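Local coordinates for protein farnesyl diphosphate synthase (Rhodobacter capsulatus, PDB 3M0G) that probably condenses farnesyl diphosphate with isopentenyl diphosphate, in a magnesium-dependent reaction, to give geranylgeranyl diphosphate for carotenoid biosynthesis, at residues Ala20-Leu25 with Asp29-Met34; Met34-Gln39 with His99-Asp104; Leu68-Leu73 with Gly180-Phe185. All coordinates share one frame; numbering follows the deposited sequence.

Contact 1 of 3, residues Ala20-Leu25 with Asp29-Met34; sequences AAIGRL and DLRDAM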
loop_
_atom_site.group_PDB
_atom_site.type_symbol
_atom_site.label_atom_id
_atom_site.label_comp_id
_atom_site.label_asym_id
_atom_site.label_seq_id
_atom_site.Cartn_x
_atom_site.Cartn_y
_atom_site.Cartn_z
ATOM N N ALA B 20 20.082 -1.500 1.798
ATOM C CA ALA B 20 20.018 -2.717 2.610
ATOM C C ALA B 20 18.601 -3.300 2.729
ATOM O O ALA B 20 18.410 -4.507 2.556
ATOM C CB ALA B 20 20.642 -2.468 4.010
ATOM N N ALA B 21 17.620 -2.440 3.011
ATOM C CA ALA B 21 16.227 -2.858 3.218
ATOM C C ALA B 21 15.682 -3.592 1.999
ATOM O O ALA B 21 15.064 -4.652 2.126
ATOM C CB ALA B 21 15.347 -1.657 3.547
ATOM N N ILE B 22 15.938 -3.022 0.825
ATOM C CA ILE B 22 15.484 -3.582 -0.449
ATOM C C ILE B 22 16.326 -4.806 -0.836
ATOM O O ILE B 22 15.844 -5.718 -1.516
ATOM C CB ILE B 22 15.537 -2.489 -1.566
ATOM C CG1 ILE B 22 14.421 -1.454 -1.331
ATOM C CG2 ILE B 22 15.465 -3.100 -2.939
ATOM C CD1 ILE B 22 14.520 -0.188 -2.171
ATOM N N GLY B 23 17.580 -4.803 -0.393
ATOM C CA GLY B 23 18.541 -5.864 -0.697
ATOM C C GLY B 23 18.125 -7.255 -0.248
ATOM O O GLY B 23 18.474 -8.243 -0.895
ATOM N N ARG B 24 17.374 -7.342 0.848
ATOM C CA ARG B 24 16.977 -8.651 1.372
ATOM C C ARG B 24 15.769 -9.261 0.654
ATOM O O ARG B 24 15.463 -10.432 0.840
ATOM C CB ARG B 24 16.813 -8.627 2.900
ATOM C CG ARG B 24 15.813 -7.636 3.449
ATOM C CD ARG B 24 16.170 -7.270 4.886
ATOM N NE ARG B 24 17.034 -6.093 4.932
ATOM C CZ ARG B 24 17.188 -5.308 5.997
ATOM N NH1 ARG B 24 16.550 -5.575 7.132
ATOM N NH2 ARG B 24 18.000 -4.254 5.928
ATOM N N LEU B 25 15.104 -8.468 -0.186
ATOM C CA LEU B 25 14.043 -8.971 -1.063
ATOM C C LEU B 25 14.629 -9.920 -2.125
ATOM O O LEU B 25 15.816 -9.834 -2.428
ATOM C CB LEU B 25 13.310 -7.792 -1.712
ATOM C CG LEU B 25 12.733 -6.710 -0.766
ATOM C CD1 LEU B 25 12.127 -5.554 -1.562
ATOM C CD2 LEU B 25 11.713 -7.268 0.230
ATOM N N ASP B 29 14.143 -8.270 -11.675
ATOM C CA ASP B 29 13.827 -6.960 -12.254
ATOM C C ASP B 29 12.998 -6.099 -11.293
ATOM O O ASP B 29 13.198 -4.877 -11.200
ATOM C CB ASP B 29 13.064 -7.137 -13.577
ATOM C CG ASP B 29 13.982 -7.495 -14.751
ATOM O OD1 ASP B 29 13.710 -8.495 -15.451
ATOM O OD2 ASP B 29 14.972 -6.778 -14.977
ATOM N N LEU B 30 12.077 -6.747 -10.580
ATOM C CA LEU B 30 11.230 -6.063 -9.608
ATOM C C LEU B 30 12.060 -5.443 -8.480
ATOM O O LEU B 30 11.835 -4.287 -8.128
ATOM C CB LEU B 30 10.145 -6.994 -9.046
ATOM C CG LEU B 30 9.309 -6.489 -7.851
ATOM C CD1 LEU B 30 8.237 -5.446 -8.229
ATOM C CD2 LEU B 30 8.669 -7.647 -7.095
ATOM N N ARG B 31 13.027 -6.190 -7.937
ATOM C CA ARG B 31 13.917 -5.627 -6.904
ATOM C C ARG B 31 14.841 -4.507 -7.407
ATOM O O ARG B 31 15.007 -3.482 -6.726
ATOM C CB ARG B 31 14.740 -6.700 -6.197
ATOM C CG ARG B 31 15.557 -6.142 -5.029
ATOM C CD ARG B 31 16.372 -7.227 -4.366
ATOM N NE ARG B 31 17.565 -7.528 -5.154
ATOM C CZ ARG B 31 18.370 -8.555 -4.933
ATOM N NH1 ARG B 31 18.113 -9.405 -3.952
ATOM N NH2 ARG B 31 19.427 -8.735 -5.711
ATOM N N ASP B 32 15.442 -4.709 -8.581
ATOM C CA ASP B 32 16.273 -3.680 -9.231
ATOM C C ASP B 32 15.505 -2.382 -9.489
ATOM O O ASP B 32 16.026 -1.285 -9.257
ATOM C CB ASP B 32 16.831 -4.193 -10.560
ATOM C CG ASP B 32 17.570 -5.503 -10.416
ATOM O OD1 ASP B 32 18.166 -5.742 -9.341
ATOM O OD2 ASP B 32 17.547 -6.293 -11.378
ATOM N N ALA B 33 14.285 -2.521 -10.000
ATOM C CA ALA B 33 13.412 -1.388 -10.257
ATOM C C ALA B 33 13.101 -0.621 -8.972
ATOM O O ALA B 33 13.177 0.610 -8.945
ATOM C CB ALA B 33 12.124 -1.853 -10.951
HETATM N N MSE B 34 12.767 -1.355 -7.912
HETATM C CA MSE B 34 12.478 -0.749 -6.604
HETATM C C MSE B 34 13.721 -0.032 -6.084
HETATM O O MSE B 34 13.658 1.128 -5.672
HETATM C CB MSE B 34 12.049 -1.813 -5.585
HETATM C CG MSE B 34 10.798 -2.588 -5.978
HETATM SE SE MSE B 34 10.407 -4.064 -4.758
HETATM C CE MSE B 34 10.011 -3.010 -3.158
#
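Arg31 lays its aliphatic stem over the backbone of 22-25, where the chain turns out of helix 3-23, and its guanidinium end grips that turn. CD sits 3.3 Å from Ile22 O, and CG packs 3.7 Å from Ile22 CG2, one of two Ile22 branches that reach helix 29-37. The Arg31 chain runs extended through its first two torsions and then bends at chi3 (78°), which brings NH1 round to Leu25 O at 2.8 Å. This hydrogen bond has an N-H...O angle of 154°; the acceptor lies at the guanidinium edge, close to its plane, and NH1 approaches nearly in line with the carbonyl bond. Gly23 O is also near NH1, at 3.3 Å, but the angle is too poor for a second bond. Next to this polar clasp Leu25 and selenomethionine Met34 meet at about a right angle, Leu25 CD1 touching Met34 CE at 3.7 Å. Ile22 CD1 adds a contact with the backbone of the same residue, 3.8 Å from Met34 O. The end of helix 3-23 and the first turns of helix 29-37 are thus clasped across the short loop joining them. Helix 104-121 receives Ile22 on Leu117 and Met34 on Ala113, while Leu25 and Met34 also pack on Ala146 of the second subunit, placing this N-terminal hairpin of helices at the dimer interface.

Contact 2 of 3, residues Met34-Gln39 with His99-Asp104; sequences MAYAAQ and HKKWDD. Unlike the reference sequence in segment 99-104: Lys100 (reference Arg), Asp104 (reference Glu).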
loop_
_atom_site.group_PDB
_atom_site.type_symbol
_atom_site.label_atom_id
_atom_site.label_comp_id
_atom_site.label_asym_id
_atom_site.label_seq_id
_atom_site.Cartn_x
_atom_site.Cartn_y
_atom_site.Cartn_z
HETATM N N MSE B 34 12.767 -1.355 -7.912
HETATM C CA MSE B 34 12.478 -0.749 -6.604
HETATM C C MSE B 34 13.721 -0.032 -6.084
HETATM O O MSE B 34 13.658 1.128 -5.672
HETATM C CB MSE B 34 12.049 -1.813 -5.585
HETATM C CG MSE B 34 10.798 -2.588 -5.978
HETATM SE SE MSE B 34 10.407 -4.064 -4.758
HETATM C CE MSE B 34 10.011 -3.010 -3.158
ATOM N N ALA B 35 14.851 -0.735 -6.112
ATOM C CA ALA B 35 16.128 -0.190 -5.654
ATOM C C ALA B 35 16.453 1.111 -6.398
ATOM O O ALA B 35 16.851 2.115 -5.785
ATOM C CB ALA B 35 17.247 -1.224 -5.838
ATOM N N TYR B 36 16.246 1.086 -7.713
ATOM C CA TYR B 36 16.495 2.246 -8.595
ATOM C C TYR B 36 15.586 3.424 -8.221
ATOM O O TYR B 36 16.039 4.561 -8.138
ATOM C CB TYR B 36 16.282 1.818 -10.050
ATOM C CG TYR B 36 16.548 2.864 -11.108
ATOM C CD1 TYR B 36 17.835 3.050 -11.624
ATOM C CD2 TYR B 36 15.502 3.639 -11.632
ATOM C CE1 TYR B 36 18.082 4.004 -12.597
ATOM C CE2 TYR B 36 15.742 4.600 -12.612
ATOM C CZ TYR B 36 17.030 4.771 -13.087
ATOM O OH TYR B 36 17.274 5.704 -14.057
ATOM N N ALA B 37 14.310 3.130 -7.961
ATOM C CA ALA B 37 13.301 4.164 -7.661
ATOM C C ALA B 37 13.542 4.822 -6.318
ATOM O O ALA B 37 13.277 6.008 -6.145
ATOM C CB ALA B 37 11.921 3.576 -7.705
ATOM N N ALA B 38 14.072 4.050 -5.378
ATOM C CA ALA B 38 14.319 4.529 -4.027
ATOM C C ALA B 38 15.701 5.150 -3.818
ATOM O O ALA B 38 16.002 5.599 -2.723
ATOM C CB ALA B 38 14.071 3.390 -3.026
ATOM N N GLN B 39 16.525 5.180 -4.868
ATOM C CA GLN B 39 17.871 5.754 -4.816
ATOM C C GLN B 39 17.805 7.273 -4.939
ATOM O O GLN B 39 17.017 7.808 -5.732
ATOM C CB GLN B 39 18.749 5.192 -5.949
ATOM C CG GLN B 39 19.407 3.853 -5.667
ATOM C CD GLN B 39 19.897 3.117 -6.929
ATOM O OE1 GLN B 39 20.160 3.727 -7.977
ATOM N NE2 GLN B 39 20.035 1.803 -6.820
ATOM N N HIS B 99 9.622 3.272 -15.720
ATOM C CA HIS B 99 8.826 2.756 -16.826
ATOM C C HIS B 99 9.608 2.828 -18.161
ATOM O O HIS B 99 9.387 2.009 -19.044
ATOM C CB HIS B 99 7.463 3.441 -16.895
ATOM C CG HIS B 99 7.455 4.709 -17.687
ATOM N ND1 HIS B 99 7.700 5.943 -17.126
ATOM C CD2 HIS B 99 7.213 4.933 -18.998
ATOM C CE1 HIS B 99 7.623 6.871 -18.062
ATOM N NE2 HIS B 99 7.327 6.283 -19.206
ATOM N N LYS B 100 10.524 3.785 -18.285
ATOM C CA LYS B 100 11.420 3.851 -19.454
ATOM C C LYS B 100 12.571 2.843 -19.402
ATOM O O LYS B 100 12.930 2.273 -20.419
ATOM C CB LYS B 100 11.977 5.268 -19.664
ATOM C CG LYS B 100 10.917 6.314 -19.949
ATOM C CD LYS B 100 10.214 6.063 -21.281
ATOM C CE LYS B 100 11.007 6.675 -22.434
ATOM N NZ LYS B 100 10.153 6.908 -23.633
ATOM N N LYS B 101 13.159 2.645 -18.225
ATOM C CA LYS B 101 14.296 1.723 -18.061
ATOM C C LYS B 101 13.873 0.245 -18.051
ATOM O O LYS B 101 14.627 -0.627 -18.500
ATOM C CB LYS B 101 15.113 2.097 -16.811
ATOM C CG LYS B 101 16.383 1.267 -16.585
ATOM C CD LYS B 101 17.256 1.845 -15.474
ATOM C CE LYS B 101 18.406 0.901 -15.119
ATOM N NZ LYS B 101 19.469 0.848 -16.176
ATOM N N TRP B 102 12.678 -0.049 -17.543
ATOM C CA TRP B 102 12.138 -1.403 -17.675
ATOM C C TRP B 102 10.952 -1.412 -18.659
ATOM O O TRP B 102 11.145 -1.429 -19.879
ATOM C CB TRP B 102 11.802 -1.986 -16.292
ATOM C CG TRP B 102 13.037 -2.357 -15.472
ATOM C CD1 TRP B 102 13.640 -3.585 -15.408
ATOM C CD2 TRP B 102 13.830 -1.482 -14.643
ATOM N NE1 TRP B 102 14.738 -3.534 -14.576
ATOM C CE2 TRP B 102 14.877 -2.257 -14.095
ATOM C CE3 TRP B 102 13.746 -0.126 -14.301
ATOM C CZ2 TRP B 102 15.836 -1.718 -13.217
ATOM C CZ3 TRP B 102 14.705 0.412 -13.421
ATOM C CH2 TRP B 102 15.740 -0.388 -12.905
ATOM N N ASP B 103 9.734 -1.394 -18.139
ATOM C CA ASP B 103 8.548 -1.141 -18.950
ATOM C C ASP B 103 7.414 -0.673 -18.039
ATOM O O ASP B 103 7.626 -0.527 -16.830
ATOM C CB ASP B 103 8.162 -2.366 -19.810
ATOM C CG ASP B 103 8.039 -3.662 -19.006
ATOM O OD1 ASP B 103 7.821 -3.612 -17.780
ATOM O OD2 ASP B 103 8.119 -4.748 -19.629
ATOM N N ASP B 104 6.237 -0.415 -18.611
ATOM C CA ASP B 104 5.079 0.044 -17.834
ATOM C C ASP B 104 4.635 -0.975 -16.770
ATOM O O ASP B 104 4.323 -0.600 -15.636
ATOM C CB ASP B 104 3.907 0.408 -18.755
ATOM C CG ASP B 104 4.091 1.749 -19.443
ATOM O OD1 ASP B 104 5.148 2.370 -19.293
ATOM O OD2 ASP B 104 3.163 2.175 -20.161
#
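A T-shaped aromatic pair, Tyr36 with Trp102, joins helix 29-37 to the turn between helices 98-101 and 104-121. The edge of the indole's six-membered ring is directed at the phenol face, with centroids 5.4 Å apart and planes at 73°. Trp102 CH2 comes in beside the root of the tyrosine, 3.6 Å from Tyr36 CB, and Trp102 CZ3 is 3.8 Å from Tyr36 CD2. Farther out on the same phenol face lies Lys101: its CD is 3.9 Å from the ring centroid and 22° off the normal, a CH-pi contact displaced toward the rim. Lys101 CG also rests on a face of the Trp102 indole, so the lysine stem touches both rings. Trp102 stands where the chain leaves helical geometry after the short helix 98-101. Asp103 is the N-cap of helix 104-121: its side chain caps a backbone N of the first turn, and OD1 is hydrogen-bonded to Thr106 OG1. With CG anti to the backbone N (chi1 -178°), the Tyr36 ring extends off its helix to Lys101 and Trp102, and its hydroxyl is hydrogen-bonded to Pro96 O in the strand just before helix 98-101. The indole NE1 makes a weak hydrogen bond to Asp29 OD2 at the start of helix 29-37.

Contact 3 of 3, residues Leu68-Leu73 with Gly180-Phe185; sequences LAVEAL and GALISF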
loop_
_atom_site.group_PDB
_atom_site.type_symbol
_atom_site.label_atom_id
_atom_site.label_comp_id
_atom_site.label_asym_id
_atom_site.label_seq_id
_atom_site.Cartn_x
_atom_site.Cartn_y
_atom_site.Cartn_z
ATOM N N LEU B 68 12.581 5.540 6.512
ATOM C CA LEU B 68 12.596 4.641 5.370
ATOM C C LEU B 68 11.201 4.457 4.784
ATOM O O LEU B 68 11.009 4.511 3.562
ATOM C CB LEU B 68 13.224 3.303 5.757
ATOM C CG LEU B 68 14.751 3.334 5.872
ATOM C CD1 LEU B 68 15.328 1.937 6.144
ATOM C CD2 LEU B 68 15.371 3.949 4.616
ATOM N N ALA B 69 10.217 4.266 5.657
ATOM C CA ALA B 69 8.838 4.053 5.205
ATOM C C ALA B 69 8.318 5.223 4.380
ATOM O O ALA B 69 7.679 5.000 3.329
ATOM C CB ALA B 69 7.904 3.779 6.391
ATOM N N VAL B 70 8.547 6.453 4.853
ATOM C CA VAL B 70 8.064 7.631 4.134
ATOM C C VAL B 70 8.793 7.852 2.818
ATOM O O VAL B 70 8.179 8.278 1.849
ATOM C CB VAL B 70 7.955 8.954 5.017
ATOM C CG1 VAL B 70 9.308 9.574 5.345
ATOM C CG2 VAL B 70 7.053 9.982 4.364
ATOM N N GLU B 71 10.092 7.548 2.782
ATOM C CA GLU B 71 10.837 7.617 1.522
ATOM C C GLU B 71 10.383 6.534 0.540
ATOM O O GLU B 71 10.251 6.777 -0.668
ATOM C CB GLU B 71 12.333 7.533 1.779
ATOM C CG GLU B 71 12.917 8.786 2.388
ATOM C CD GLU B 71 12.818 9.996 1.454
ATOM O OE1 GLU B 71 13.147 9.862 0.257
ATOM O OE2 GLU B 71 12.412 11.079 1.931
ATOM N N ALA B 72 10.130 5.338 1.069
ATOM C CA ALA B 72 9.538 4.262 0.272
ATOM C C ALA B 72 8.192 4.662 -0.322
ATOM O O ALA B 72 7.936 4.426 -1.501
ATOM C CB ALA B 72 9.395 2.992 1.105
ATOM N N LEU B 73 7.321 5.251 0.504
ATOM C CA LEU B 73 5.993 5.641 0.063
ATOM C C LEU B 73 6.139 6.743 -1.009
ATOM O O LEU B 73 5.451 6.718 -2.035
ATOM C CB LEU B 73 5.119 6.087 1.269
ATOM C CG LEU B 73 3.568 6.085 1.240
ATOM C CD1 LEU B 73 3.026 6.947 0.123
ATOM C CD2 LEU B 73 2.959 4.657 1.150
ATOM N N GLY B 180 0.733 17.787 0.721
ATOM C CA GLY B 180 0.626 18.255 2.083
ATOM C C GLY B 180 0.554 17.116 3.078
ATOM O O GLY B 180 1.148 17.192 4.156
ATOM N N ALA B 181 -0.176 16.069 2.695
ATOM C CA ALA B 181 -0.484 14.951 3.585
ATOM C C ALA B 181 0.763 14.165 3.988
ATOM O O ALA B 181 0.960 13.887 5.192
ATOM C CB ALA B 181 -1.576 14.012 2.928
ATOM N N LEU B 182 1.619 13.844 3.006
ATOM C CA LEU B 182 2.822 12.995 3.248
ATOM C C LEU B 182 3.859 13.702 4.067
ATOM O O LEU B 182 4.538 13.067 4.898
ATOM C CB LEU B 182 3.490 12.533 1.938
ATOM C CG LEU B 182 4.325 11.235 2.003
ATOM C CD1 LEU B 182 3.541 10.062 2.618
ATOM C CD2 LEU B 182 4.954 10.809 0.681
ATOM N N ILE B 183 4.012 15.004 3.819
ATOM C CA ILE B 183 4.919 15.826 4.650
ATOM C C ILE B 183 4.452 15.889 6.104
ATOM O O ILE B 183 5.294 15.945 7.038
ATOM C CB ILE B 183 5.101 17.246 4.047
ATOM C CG1 ILE B 183 6.125 17.205 2.903
ATOM C CG2 ILE B 183 5.488 18.295 5.128
ATOM C CD1 ILE B 183 5.750 18.103 1.682
ATOM N N SER B 184 3.136 15.966 6.292
ATOM C CA SER B 184 2.541 15.984 7.627
ATOM C C SER B 184 2.747 14.648 8.341
ATOM O O SER B 184 3.045 14.611 9.553
ATOM C CB SER B 184 1.049 16.324 7.575
ATOM O OG SER B 184 0.520 16.364 8.905
ATOM N N PHE B 185 2.604 13.548 7.597
ATOM C CA PHE B 185 2.991 12.275 8.183
ATOM C C PHE B 185 4.423 12.335 8.696
ATOM O O PHE B 185 4.648 12.007 9.850
ATOM C CB PHE B 185 2.862 11.086 7.246
ATOM C CG PHE B 185 3.489 9.833 7.805
ATOM C CD1 PHE B 185 2.805 9.067 8.764
ATOM C CD2 PHE B 185 4.767 9.436 7.417
ATOM C CE1 PHE B 185 3.375 7.895 9.311
ATOM C CE2 PHE B 185 5.333 8.264 7.945
ATOM C CZ PHE B 185 4.628 7.494 8.898
#
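The Phe185 ring meets Val70 at its edge, where Val70 CG2 lies near the ring plane, 3.9 Å from Phe185 CD2. Val70 CB completes the contact at 4.0 Å from Phe185 CE2, the two side chains lying alongside each other and pointing opposite ways. The same methyl also serves Leu182: Val70 CG2 is 3.8 Å from Leu182 CG, so one branch wedges between leucine and phenylalanine. A chi1 of 73° places CG2 anti to the backbone N and directs it across the interface, at the price of CG1 lying between the backbone N and the carbonyl carbon. One turn on, Leu73 CD1 touches Leu182 CD1 at 4.0 Å as their side chains cross. Both helices contribute residues three apart, Val70 with Leu73 and Leu182 with Phe185, and segments 68-73 and 180-185 run nearly antiparallel (166°). The axes of the two segments come no closer than 10.7 Å, a gap spanned by these four apolar, buried side chains. In this mainly helical prenyl synthase, helices 60-81 and 168-194 face each other near the middle of the chain. Arg45 of helix 44-55 touches Val70 and Leu182, and helix 130-144 covers Phe185 with Leu136, Ala139 and Leu140. Leu73 also touches Ala118 of helix 104-121.

In the fold
Contacts 1 and 2 lie 11 Å apart between centres; both use helix 29-37, and their ranges overlap at Met34, which does its touching in contact 1. They also meet directly, with Ile22 CD1 3.7 Å from Ala38 CB. Both lie about 20 Å from the chain centre, on the same side, and border the second subunit. Contact 3 is deeper, its centre 4 Å from that of the chain and 20 Å and 19 Å from those of contacts 1 and 2. Helix 104-121 touches Met34 and Leu73 and begins directly after Asp103. Helix 60-81 leads into the aspartate-rich motif DDMPCMD, which in this family binds the allylic diphosphate through magnesium and probably does so here.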